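NalD (Pseudomonas aeruginosa PAO1, PDB 5DAJ) acts as the secondary repressor of the MexAB-OprM multidrug efflux pump, a TetR-family transcriptional regulator whose binding of novobiocin induces pump expression. Local coordinates at residues I111-C116 and L169-F174; E94-L99 and T188-L193; E21-K26 and Q52-L57. All coordinates share one frame; numbering follows the deposited sequence.

Interaction 1: residues I111-C116 and L169-F174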
loop_
_atom_site.group_PDB
_atom_site.type_symbol
_atom_site.label_atom_id
_atom_site.label_comp_id
_atom_site.label_asym_id
_atom_site.label_seq_id
_atom_site.Cartn_x
_atom_site.Cartn_y
_atom_site.Cartn_z
ATOM N N ILE A 111 10.133 2.271 5.691
ATOM C CA ILE A 111 10.170 3.740 5.608
ATOM C C ILE A 111 9.260 4.239 4.480
ATOM O O ILE A 111 8.412 5.113 4.691
ATOM C CB ILE A 111 11.590 4.291 5.375
ATOM C CG1 ILE A 111 12.457 4.073 6.608
ATOM C CG2 ILE A 111 11.531 5.772 5.055
ATOM C CD1 ILE A 111 13.935 4.225 6.339
ATOM N N LEU A 112 9.457 3.666 3.297
ATOM C CA LEU A 112 8.712 4.044 2.092
ATOM C C LEU A 112 7.192 3.981 2.257
ATOM O O LEU A 112 6.469 4.896 1.867
ATOM C CB LEU A 112 9.109 3.155 0.915
ATOM C CG LEU A 112 8.266 3.317 -0.350
ATOM C CD1 LEU A 112 8.356 4.741 -0.856
ATOM C CD2 LEU A 112 8.701 2.338 -1.432
HETATM N N MSE A 113 6.718 2.904 2.849
HETATM C CA MSE A 113 5.277 2.645 2.908
HETATM C C MSE A 113 4.622 2.999 4.204
HETATM O O MSE A 113 3.399 3.038 4.291
HETATM C CB MSE A 113 5.076 1.171 2.657
HETATM C CG MSE A 113 5.698 0.838 1.307
HETATM SE SE MSE A 113 5.144 -0.947 0.764
HETATM C CE MSE A 113 6.050 -0.946 -0.992
ATOM N N GLN A 114 5.426 3.333 5.196
ATOM C CA GLN A 114 4.938 3.522 6.561
ATOM C C GLN A 114 5.408 4.774 7.300
ATOM O O GLN A 114 4.688 5.286 8.177
ATOM C CB GLN A 114 5.356 2.319 7.374
ATOM C CG GLN A 114 4.388 1.941 8.461
ATOM C CD GLN A 114 3.518 0.810 8.027
ATOM O OE1 GLN A 114 4.015 -0.218 7.534
ATOM N NE2 GLN A 114 2.205 0.990 8.174
ATOM N N ARG A 115 6.591 5.267 6.951
ATOM C CA ARG A 115 7.197 6.366 7.679
ATOM C C ARG A 115 7.434 7.607 6.818
ATOM O O ARG A 115 8.292 8.417 7.156
ATOM C CB ARG A 115 8.526 5.921 8.283
ATOM C CG ARG A 115 8.459 4.703 9.182
ATOM C CD ARG A 115 7.854 5.016 10.540
ATOM N NE ARG A 115 7.019 3.914 11.004
ATOM C CZ ARG A 115 7.465 2.763 11.506
ATOM N NH1 ARG A 115 8.765 2.519 11.637
ATOM N NH2 ARG A 115 6.589 1.837 11.883
ATOM N N CYS A 116 6.684 7.786 5.731
ATOM C CA CYS A 116 6.802 9.019 4.953
ATOM C C CYS A 116 5.545 9.427 4.200
ATOM O O CYS A 116 4.784 8.601 3.736
ATOM C CB CYS A 116 7.998 8.962 4.010
ATOM S SG CYS A 116 7.671 8.286 2.398
ATOM N N LEU A 169 -1.387 -6.962 -6.201
ATOM C CA LEU A 169 -1.241 -8.043 -5.219
ATOM C C LEU A 169 0.116 -8.011 -4.521
ATOM O O LEU A 169 0.180 -8.062 -3.294
ATOM C CB LEU A 169 -1.439 -9.416 -5.848
ATOM C CG LEU A 169 -1.200 -10.602 -4.904
ATOM C CD1 LEU A 169 -2.153 -10.570 -3.726
ATOM C CD2 LEU A 169 -1.338 -11.906 -5.655
ATOM N N ILE A 170 1.195 -7.904 -5.301
ATOM C CA ILE A 170 2.557 -7.832 -4.735
ATOM C C ILE A 170 2.684 -6.634 -3.793
ATOM O O ILE A 170 3.173 -6.762 -2.671
ATOM C CB ILE A 170 3.665 -7.699 -5.802
ATOM C CG1 ILE A 170 3.588 -8.814 -6.843
ATOM C CG2 ILE A 170 5.043 -7.713 -5.147
ATOM C CD1 ILE A 170 3.532 -10.217 -6.271
ATOM N N LEU A 171 2.250 -5.474 -4.272
ATOM C CA LEU A 171 2.307 -4.239 -3.499
ATOM C C LEU A 171 1.530 -4.366 -2.200
ATOM O O LEU A 171 1.998 -3.935 -1.149
ATOM C CB LEU A 171 1.745 -3.076 -4.309
ATOM C CG LEU A 171 1.686 -1.716 -3.623
ATOM C CD1 LEU A 171 3.069 -1.225 -3.226
ATOM C CD2 LEU A 171 1.017 -0.712 -4.539
ATOM N N GLY A 172 0.339 -4.949 -2.294
ATOM C CA GLY A 172 -0.529 -5.157 -1.144
ATOM C C GLY A 172 0.069 -6.077 -0.095
ATOM O O GLY A 172 -0.012 -5.801 1.097
ATOM N N LEU A 173 0.683 -7.164 -0.546
ATOM C CA LEU A 173 1.361 -8.096 0.354
ATOM C C LEU A 173 2.491 -7.419 1.132
ATOM O O LEU A 173 2.602 -7.588 2.345
ATOM C CB LEU A 173 1.915 -9.299 -0.412
ATOM C CG LEU A 173 0.875 -10.267 -0.968
ATOM C CD1 LEU A 173 1.558 -11.259 -1.889
ATOM C CD2 LEU A 173 0.139 -10.995 0.141
ATOM N N PHE A 174 3.314 -6.662 0.412
ATOM C CA PHE A 174 4.378 -5.845 1.017
ATOM C C PHE A 174 3.788 -4.892 2.046
ATOM O O PHE A 174 4.243 -4.828 3.182
ATOM C CB PHE A 174 5.134 -5.034 -0.041
ATOM C CG PHE A 174 6.258 -5.785 -0.700
ATOM C CD1 PHE A 174 6.042 -7.017 -1.279
ATOM C CD2 PHE A 174 7.536 -5.232 -0.764
ATOM C CE1 PHE A 174 7.080 -7.700 -1.889
ATOM C CE2 PHE A 174 8.584 -5.906 -1.374
ATOM C CZ PHE A 174 8.352 -7.144 -1.943
#
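The flat group in this contact is the ring of Phe174, and Met113 does not reach either of its faces. Met113 is modelled as selenomethionine. Its selenium meets the ring's stem instead, with Met113 SE 4.2 Å from Phe174 CB. The ring reaches on to helix 84-101, where its CE1 packs against Val96. The terminal methyl of Met113 has a different partner. It passes obliquely by the end of Leu171, with Met113 CE 3.7 Å from Leu171 CD1. The chain is extended beyond CG (chi2 -168°, chi3 177°). This carries the selenium out toward Phe174, and the last bond turns the methyl to Leu171. The nearest alpha carbons, Met113 CA and Phe174 CA, are 8.7 Å apart, so a long side chain bridges them. No hydrogen bond crosses the contact. It is apolar helix-helix packing in the all-helical C-terminal region of a TetR-family regulator, joining helix 103-114 to helix 159-179. Met113 also touches Asn175 and Leu178, further along helix 159-179. Elsewhere on helix 103-114, Ile111 and Leu112 pack on Phe58 of helix 54-63. Leu173 packs on Leu194 of helix 186-201, while Leu171 touches Asp176 of the second subunit.

Interaction 2: residues E94-L99 and T188-L193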
loop_
_atom_site.group_PDB
_atom_site.type_symbol
_atom_site.label_atom_id
_atom_site.label_comp_id
_atom_site.label_asym_id
_atom_site.label_seq_id
_atom_site.Cartn_x
_atom_site.Cartn_y
_atom_site.Cartn_z
ATOM N N GLU A 94 10.283 -14.566 -4.907
ATOM C CA GLU A 94 11.535 -14.116 -4.280
ATOM C C GLU A 94 11.421 -12.726 -3.660
ATOM O O GLU A 94 11.972 -12.464 -2.579
ATOM C CB GLU A 94 12.673 -14.123 -5.293
ATOM C CG GLU A 94 13.069 -15.518 -5.753
ATOM C CD GLU A 94 14.140 -15.506 -6.826
ATOM O OE1 GLU A 94 14.749 -14.436 -7.055
ATOM O OE2 GLU A 94 14.379 -16.578 -7.431
ATOM N N ALA A 95 10.718 -11.837 -4.353
ATOM C CA ALA A 95 10.465 -10.486 -3.836
ATOM C C ALA A 95 9.768 -10.556 -2.472
ATOM O O ALA A 95 10.210 -9.916 -1.508
ATOM C CB ALA A 95 9.619 -9.686 -4.817
ATOM N N VAL A 96 8.694 -11.345 -2.402
ATOM C CA VAL A 96 7.935 -11.512 -1.158
ATOM C C VAL A 96 8.822 -12.149 -0.085
ATOM O O VAL A 96 8.871 -11.677 1.049
ATOM C CB VAL A 96 6.648 -12.346 -1.357
ATOM C CG1 VAL A 96 5.994 -12.703 -0.023
ATOM C CG2 VAL A 96 5.656 -11.586 -2.219
ATOM N N GLN A 97 9.522 -13.211 -0.460
ATOM C CA GLN A 97 10.449 -13.889 0.455
ATOM C C GLN A 97 11.624 -13.011 0.945
ATOM O O GLN A 97 12.103 -13.194 2.058
ATOM C CB GLN A 97 10.987 -15.155 -0.196
ATOM C CG GLN A 97 9.944 -16.251 -0.315
ATOM C CD GLN A 97 10.492 -17.529 -0.910
ATOM O OE1 GLN A 97 11.346 -17.497 -1.789
ATOM N NE2 GLN A 97 10.005 -18.665 -0.431
ATOM N N SER A 98 12.065 -12.056 0.126
ATOM C CA SER A 98 13.149 -11.105 0.501
ATOM C C SER A 98 12.836 -10.227 1.725
ATOM O O SER A 98 13.756 -9.732 2.400
ATOM C CB SER A 98 13.513 -10.187 -0.665
ATOM O OG SER A 98 12.512 -9.212 -0.874
ATOM N N LEU A 99 11.544 -10.033 1.999
ATOM C CA LEU A 99 11.081 -9.315 3.204
ATOM C C LEU A 99 11.699 -9.828 4.501
ATOM O O LEU A 99 11.959 -9.051 5.413
ATOM C CB LEU A 99 9.559 -9.402 3.336
ATOM C CG LEU A 99 8.741 -8.566 2.360
ATOM C CD1 LEU A 99 7.284 -9.004 2.388
ATOM C CD2 LEU A 99 8.865 -7.095 2.703
ATOM N N THR A 188 7.237 -19.271 4.085
ATOM C CA THR A 188 6.407 -20.456 3.813
ATOM C C THR A 188 5.008 -20.181 3.241
ATOM O O THR A 188 4.392 -21.096 2.693
ATOM C CB THR A 188 6.232 -21.327 5.080
ATOM O OG1 THR A 188 5.579 -20.574 6.111
ATOM C CG2 THR A 188 7.579 -21.822 5.579
ATOM N N ASP A 189 4.508 -18.954 3.373
ATOM C CA ASP A 189 3.177 -18.585 2.837
ATOM C C ASP A 189 3.190 -17.914 1.466
ATOM O O ASP A 189 2.166 -17.892 0.791
ATOM C CB ASP A 189 2.428 -17.664 3.796
ATOM C CG ASP A 189 2.088 -18.327 5.113
ATOM O OD1 ASP A 189 1.785 -19.539 5.140
ATOM O OD2 ASP A 189 2.126 -17.620 6.136
ATOM N N ALA A 190 4.331 -17.370 1.055
ATOM C CA ALA A 190 4.441 -16.659 -0.234
ATOM C C ALA A 190 3.869 -17.440 -1.415
ATOM O O ALA A 190 3.104 -16.896 -2.205
ATOM C CB ALA A 190 5.884 -16.292 -0.515
ATOM N N GLU A 191 4.262 -18.702 -1.537
ATOM C CA GLU A 191 3.753 -19.605 -2.596
ATOM C C GLU A 191 2.236 -19.587 -2.689
ATOM O O GLU A 191 1.665 -19.443 -3.774
ATOM C CB GLU A 191 4.146 -21.055 -2.329
ATOM C CG GLU A 191 5.621 -21.374 -2.472
ATOM C CD GLU A 191 5.962 -22.765 -1.963
ATOM O OE1 GLU A 191 5.072 -23.649 -1.949
ATOM O OE2 GLU A 191 7.129 -22.971 -1.573
ATOM N N HIS A 192 1.601 -19.756 -1.535
ATOM C CA HIS A 192 0.142 -19.910 -1.447
ATOM C C HIS A 192 -0.615 -18.594 -1.590
ATOM O O HIS A 192 -1.756 -18.577 -2.044
ATOM C CB HIS A 192 -0.232 -20.574 -0.127
ATOM C CG HIS A 192 0.370 -21.927 0.051
ATOM N ND1 HIS A 192 -0.076 -23.036 -0.638
ATOM C CD2 HIS A 192 1.390 -22.353 0.835
ATOM C CE1 HIS A 192 0.638 -24.087 -0.278
ATOM N NE2 HIS A 192 1.535 -23.700 0.612
ATOM N N LEU A 193 0.032 -17.500 -1.203
ATOM C CA LEU A 193 -0.536 -16.156 -1.372
ATOM C C LEU A 193 -0.583 -15.731 -2.840
ATOM O O LEU A 193 -1.522 -15.052 -3.271
ATOM C CB LEU A 193 0.259 -15.140 -0.557
ATOM C CG LEU A 193 0.123 -15.329 0.956
ATOM C CD1 LEU A 193 1.278 -14.662 1.694
ATOM C CD2 LEU A 193 -1.212 -14.797 1.453
#
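Val96 points CG1 at Ala190 because this methyl stands opposite the backbone N of Val96 (chi1 171°). Gln97 CG lies beside its own backbone N instead (chi1 -71°) and also approaches Ala190 CB. The setting is the all-helical C-terminal domain of a TetR-family regulator, where helix 84-101 packs against helix 186-201. Ala190 CB points into this seam. It sits 3.6 Å from Val96 CG1 and 4.1 Å from Gln97 CG. One small side chain is therefore met by two consecutive residues of the other helix. Leu93, one turn before Gln97, touches Ala190 as well. The small size of alanine lets the backbones come close: Val96 CA and Ala190 CA are 6.3 Å apart.

Gln97 has a double role. Its CG packs on Ala190, and the chain then runs on to the amide. There NE2 is hydrogen-bonded to the carbonyl oxygen of Asp187, just before 188-193. The glutamine thus adds a polar link beside the apolar contact. Helix 186-201 is kinked here. The regular backbone bonds from the N atoms of Glu191 and His192 are missing, and His192 N makes only a weak one to Asp189 O. The regular pattern is back at Leu193, whose N donates to Asp189 O at 2.9 Å. The carboxylate of Asp189 serves the dimer: its OD1 forms a salt bridge with Arg160 of the second subunit. Val96 also packs on Leu173 of helix 159-179. Across the seam, Val96 CB and Ala190 CB are 4.1 Å apart.

Interaction 3: residues E21-K26 and Q52-L57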
loop_
_atom_site.group_PDB
_atom_site.type_symbol
_atom_site.label_atom_id
_atom_site.label_comp_id
_atom_site.label_asym_id
_atom_site.label_seq_id
_atom_site.Cartn_x
_atom_site.Cartn_y
_atom_site.Cartn_z
ATOM N N GLU A 21 18.123 5.043 9.770
ATOM C CA GLU A 21 17.766 4.876 11.192
ATOM C C GLU A 21 16.800 5.973 11.683
ATOM O O GLU A 21 15.797 5.675 12.347
ATOM C CB GLU A 21 19.056 4.850 12.036
ATOM C CG GLU A 21 18.998 4.688 13.510
ATOM C CD GLU A 21 20.134 5.408 14.230
ATOM O OE1 GLU A 21 19.992 6.562 14.733
ATOM O OE2 GLU A 21 21.208 4.804 14.256
ATOM N N LEU A 22 17.088 7.224 11.329
ATOM C CA LEU A 22 16.251 8.367 11.753
ATOM C C LEU A 22 14.855 8.350 11.132
ATOM O O LEU A 22 13.860 8.485 11.850
ATOM C CB LEU A 22 16.919 9.714 11.467
ATOM C CG LEU A 22 17.739 10.272 12.631
ATOM C CD1 LEU A 22 19.146 9.705 12.622
ATOM C CD2 LEU A 22 17.785 11.786 12.571
ATOM N N PHE A 23 14.793 8.199 9.809
ATOM C CA PHE A 23 13.514 8.080 9.092
ATOM C C PHE A 23 12.660 6.980 9.702
ATOM O O PHE A 23 11.464 7.172 9.942
ATOM C CB PHE A 23 13.712 7.748 7.605
ATOM C CG PHE A 23 14.267 8.869 6.768
ATOM C CD1 PHE A 23 14.250 10.202 7.190
ATOM C CD2 PHE A 23 14.775 8.585 5.511
ATOM C CE1 PHE A 23 14.753 11.205 6.386
ATOM C CE2 PHE A 23 15.286 9.590 4.699
ATOM C CZ PHE A 23 15.271 10.901 5.136
ATOM N N LEU A 24 13.301 5.850 9.971
ATOM C CA LEU A 24 12.632 4.678 10.521
ATOM C C LEU A 24 12.035 4.934 11.911
ATOM O O LEU A 24 10.935 4.484 12.220
ATOM C CB LEU A 24 13.608 3.497 10.558
ATOM C CG LEU A 24 13.051 2.107 10.823
ATOM C CD1 LEU A 24 12.017 1.711 9.780
ATOM C CD2 LEU A 24 14.198 1.108 10.826
ATOM N N GLU A 25 12.752 5.688 12.732
ATOM C CA GLU A 25 12.321 5.973 14.103
ATOM C C GLU A 25 11.389 7.192 14.219
ATOM O O GLU A 25 10.404 7.163 14.958
ATOM C CB GLU A 25 13.556 6.144 14.994
ATOM C CG GLU A 25 13.237 6.116 16.475
ATOM N N LYS A 26 11.723 8.261 13.510
ATOM C CA LYS A 26 11.021 9.555 13.636
ATOM C C LYS A 26 10.001 9.837 12.536
ATOM O O LYS A 26 9.091 10.650 12.723
ATOM C CB LYS A 26 12.042 10.700 13.648
ATOM C CG LYS A 26 12.871 10.795 14.922
ATOM C CD LYS A 26 14.225 11.467 14.687
ATOM C CE LYS A 26 14.124 12.850 14.046
ATOM N NZ LYS A 26 13.468 13.855 14.927
ATOM N N GLN A 52 22.040 17.231 -2.034
ATOM C CA GLN A 52 21.268 18.426 -2.464
ATOM C C GLN A 52 20.027 18.739 -1.633
ATOM O O GLN A 52 19.944 19.801 -1.011
ATOM C CB GLN A 52 20.902 18.349 -3.935
ATOM C CG GLN A 52 22.101 18.418 -4.874
ATOM C CD GLN A 52 22.603 17.043 -5.248
ATOM O OE1 GLN A 52 21.936 16.303 -5.989
ATOM N NE2 GLN A 52 23.781 16.681 -4.745
ATOM N N ASN A 53 19.071 17.822 -1.629
ATOM C CA ASN A 53 17.852 17.978 -0.851
ATOM C C ASN A 53 17.369 16.652 -0.282
ATOM O O ASN A 53 17.853 15.585 -0.661
ATOM C CB ASN A 53 16.776 18.619 -1.732
ATOM C CG ASN A 53 16.446 17.777 -2.956
ATOM O OD1 ASN A 53 15.842 16.720 -2.838
ATOM N ND2 ASN A 53 16.815 18.257 -4.137
ATOM N N LYS A 54 16.368 16.735 0.589
ATOM C CA LYS A 54 15.830 15.558 1.278
ATOM C C LYS A 54 15.250 14.519 0.316
ATOM O O LYS A 54 15.411 13.321 0.524
ATOM C CB LYS A 54 14.761 15.962 2.313
ATOM C CG LYS A 54 14.498 14.879 3.356
ATOM C CD LYS A 54 13.229 15.094 4.149
ATOM C CE LYS A 54 13.323 16.281 5.069
ATOM N NZ LYS A 54 12.167 16.304 6.006
ATOM N N ALA A 55 14.536 14.982 -0.706
ATOM C CA ALA A 55 13.881 14.094 -1.694
ATOM C C ALA A 55 14.888 13.270 -2.466
ATOM O O ALA A 55 14.675 12.081 -2.703
ATOM C CB ALA A 55 13.018 14.892 -2.660
ATOM N N HIS A 56 15.976 13.917 -2.864
ATOM C CA HIS A 56 17.046 13.244 -3.595
ATOM C C HIS A 56 17.771 12.246 -2.709
ATOM O O HIS A 56 18.139 11.173 -3.173
ATOM C CB HIS A 56 18.051 14.242 -4.145
ATOM C CG HIS A 56 19.051 13.637 -5.080
ATOM N ND1 HIS A 56 20.402 13.617 -4.808
ATOM C CD2 HIS A 56 18.900 13.011 -6.272
ATOM C CE1 HIS A 56 21.042 13.023 -5.799
ATOM N NE2 HIS A 56 20.154 12.644 -6.698
ATOM N N LEU A 57 17.978 12.624 -1.447
ATOM C CA LEU A 57 18.581 11.740 -0.444
ATOM C C LEU A 57 17.745 10.472 -0.310
ATOM O O LEU A 57 18.245 9.356 -0.436
ATOM C CB LEU A 57 18.681 12.442 0.911
ATOM C CG LEU A 57 19.555 11.757 1.964
ATOM C CD1 LEU A 57 20.100 12.775 2.952
ATOM C CD2 LEU A 57 18.813 10.664 2.724
#
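Phe23 reaches from helix 6-26 toward Lys54 and Leu57 at the start of helix 54-63. Its CB points toward 52-57 and also touches Ile111 CD1 of helix 103-114. CG stands beside the backbone N (chi1 -71°), and from there the ring extends toward 52-57. Its far end makes the contact. Phe23 CE2 lies 4.2 Å from Leu57 CD2. At the tip, Phe23 CZ is 4.4 Å from Lys54 CG. Both partners approach the ring obliquely. They are three residues apart on helix 54-63 and so present neighbouring positions to one ring. Val28 and Thr31, in the loop after helix 6-26, also touch the phenylalanine. The backbones themselves stay well apart, with 11.1 Å between Phe23 CA and Lys54 CA.

Lys54 separates its two roles along its length. The CG methylene packs obliquely against the ring, while NZ forms a salt bridge with Glu121 and hydrogen bonds with the carbonyl oxygens of Val28 and Thr31. The lysine thereby ties the loop after helix 6-26 to the start of helix 54-63.

The N-terminus of helix 54-63 is capped by Asn53. Its OD1 accepts from His56 N at 2.8 Å. The N-H...O angle is 159°. The donor is tilted 32° from the carbonyl plane. Gln52, with positive phi, makes the break from the helix before it. The arrangement belongs to the N-terminal helical domain of TetR-family repressors. There the first helix and the one that follows the helix-turn-helix, predicted here at 32-51, pack together beside that element. Leu57 touches Leu33 of its first helix.

How the interactions relate
Interaction 1 lies between the other two and touches both. Its centre is about 15 Å from that of interaction 2 and about 17 Å from that of interaction 3. Interactions 2 and 3 do not touch. Their centres are about 28 Å apart and their nearest atoms about 12 Å. Interactions 1 and 2 share the core of the C-terminal region, where Phe174 CZ packs 3.4 Å from Ala95 O. In sequence, interaction 1 is nested inside the loop that interaction 2 closes. Interactions 1 and 3 meet where the C-terminal region joins the region of the predicted helix-turn-helix, with a probable hydrogen bond from Arg115 NH1 to Leu24 O at 3.0 Å.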